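Local coordinates for suppressor of fused family protein (Neisseria gonorrhoeae, PDB 3K5J) that is of unknown function but resembles the N-terminal domain of human Suppressor of fused and may act, like it, by binding other proteins, at residues R148-L151 with N152-V156. Residues are numbered along the deposited sequence; the frame is centred on the assembly and turned at random.
Sequences RLFL and NTHSV. With SO4 (sulfate ion), chain E.
Phe150 and His154 stack on each other in the turn that links helix 145-150 to helix 156-166. Residues Phe150 to Thr153 form a type I beta turn, in which Thr153 N donates to Phe150 O at 3.2 Å. The same carbonyl oxygen takes a second bond from His154 ND1, at 3.0 Å. The two donors come from opposite faces of the carbonyl plane. Phe150 O lies nearly in the imidazole plane, so this bond helps fix the ring's rotation and puts the proton on ND1. The rings make an offset stack, their planes only 3° apart and their centroids 3.7 Å apart. Phe150 CE2 lies over the centre of the imidazole, and His154 CB adds a CH-pi contact over the phenyl face.

Asn152 N bonds to Leu149 O at 2.9 Å, and a water joins Leu149 O to Thr153 OG1. Arg148 has two conformers; in one, its chain bends at chi2 (64°) and NH1 donates to Asn152 OD1 at 3.0 Å. The guanidinium and amide planes are then almost perpendicular. That conformer's other guanidinium edge holds a sulfate, probably from the crystallisation liquor: NE reaches its O3 at 2.9 Å and NH2 its O2. Asn103 also binds this ion.

Leu151 CD2 meets Val156 CG2 at 4.0 Å, where the next helix starts. Ser155 is its N-cap, with OG bonded to Glu158 N. Phe150 and Leu151 both pack on Leu159 of helix 156-166. Leu151 and Arg148 also touch Thr101 of strand 101-103 and Ile143 of strand 135-143, while Val179 and Gln181 of the C-terminal loop meet Phe150 and His154, respectively.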
# COMPACT_ATOMS: atom_id res chain seq x y z
N ARG A 148 0.32 2.63 -16.23
CA ARG A 148 -0.96 3.24 -15.87
C ARG A 148 -1.77 3.52 -17.13
O ARG A 148 -2.96 3.22 -17.20
CB ARG A 148 -0.74 4.52 -15.08
CG ARG A 148 -1.95 5.45 -15.00
CD ARG A 148 -3.11 4.82 -14.25
NE ARG A 148 -4.26 5.73 -14.27
CZ ARG A 148 -5.30 5.60 -15.07
NH1 ARG A 148 -5.34 4.58 -15.92
NH2 ARG A 148 -6.29 6.49 -15.04
N LEU A 149 -1.10 4.12 -18.11
CA LEU A 149 -1.80 4.43 -19.38
C LEU A 149 -2.34 3.18 -20.06
O LEU A 149 -3.48 3.16 -20.59
CB LEU A 149 -0.88 5.23 -20.32
CG LEU A 149 -1.53 5.58 -21.66
CD1 LEU A 149 -2.71 6.50 -21.47
CD2 LEU A 149 -0.47 6.19 -22.57
N PHE A 150 -1.54 2.12 -20.08
CA PHE A 150 -1.92 0.84 -20.61
C PHE A 150 -3.25 0.38 -20.05
O PHE A 150 -4.03 -0.19 -20.77
CB PHE A 150 -0.77 -0.16 -20.35
CG PHE A 150 -1.02 -1.58 -20.75
CD1 PHE A 150 -1.53 -2.47 -19.86
CD2 PHE A 150 -0.62 -2.04 -21.98
CE1 PHE A 150 -1.72 -3.77 -20.20
CE2 PHE A 150 -0.82 -3.35 -22.31
CZ PHE A 150 -1.36 -4.20 -21.40
N LEU A 151 -3.54 0.65 -18.79
CA LEU A 151 -4.76 0.17 -18.14
C LEU A 151 -6.02 0.86 -18.62
O LEU A 151 -7.14 0.39 -18.36
CB LEU A 151 -4.61 0.26 -16.61
CG LEU A 151 -3.67 -0.77 -15.98
CD1 LEU A 151 -3.43 -0.46 -14.52
CD2 LEU A 151 -4.24 -2.19 -16.15
N ASN A 152 -5.86 1.93 -19.37
CA ASN A 152 -7.02 2.54 -20.02
C ASN A 152 -7.63 1.71 -21.13
O ASN A 152 -8.81 1.88 -21.43
CB ASN A 152 -6.64 3.91 -20.58
CG ASN A 152 -6.46 4.91 -19.49
OD1 ASN A 152 -6.97 4.71 -18.39
ND2 ASN A 152 -5.75 6.00 -19.77
N THR A 153 -6.84 0.86 -21.75
CA THR A 153 -7.34 0.05 -22.89
C THR A 153 -7.01 -1.43 -22.79
O THR A 153 -7.10 -2.19 -23.77
CB THR A 153 -6.78 0.59 -24.22
OG1 THR A 153 -5.35 0.42 -24.26
CG2 THR A 153 -7.16 2.06 -24.38
N HIS A 154 -6.62 -1.87 -21.60
CA HIS A 154 -6.33 -3.26 -21.35
C HIS A 154 -6.75 -3.58 -19.94
O HIS A 154 -6.90 -2.69 -19.12
CB HIS A 154 -4.84 -3.55 -21.46
CG HIS A 154 -4.25 -3.27 -22.80
ND1 HIS A 154 -3.81 -2.03 -23.18
CD2 HIS A 154 -3.97 -4.11 -23.83
CE1 HIS A 154 -3.32 -2.09 -24.40
NE2 HIS A 154 -3.38 -3.35 -24.81
N SER A 155 -6.95 -4.85 -19.65
CA SER A 155 -7.40 -5.24 -18.33
C SER A 155 -6.23 -5.30 -17.33
O SER A 155 -5.06 -5.45 -17.70
CB SER A 155 -8.06 -6.63 -18.37
OG SER A 155 -7.08 -7.61 -18.65
N VAL A 156 -6.60 -5.23 -16.06
CA VAL A 156 -5.67 -5.48 -14.97
C VAL A 156 -5.07 -6.87 -15.11
O VAL A 156 -3.90 -7.05 -14.90
CB VAL A 156 -6.36 -5.27 -13.61
CG1 VAL A 156 -5.50 -5.78 -12.49
CG2 VAL A 156 -6.72 -3.80 -13.44
S SO4 E . -5.65 9.19 -12.93
O1 SO4 E . -5.23 9.86 -14.17
O2 SO4 E . -6.95 8.62 -13.23
O3 SO4 E . -4.65 8.11 -12.63
O4 SO4 E . -5.81 10.20 -11.86
O HOH W 1 -4.00 2.74 -23.18
O HOH W 2 -7.86 3.03 -16.21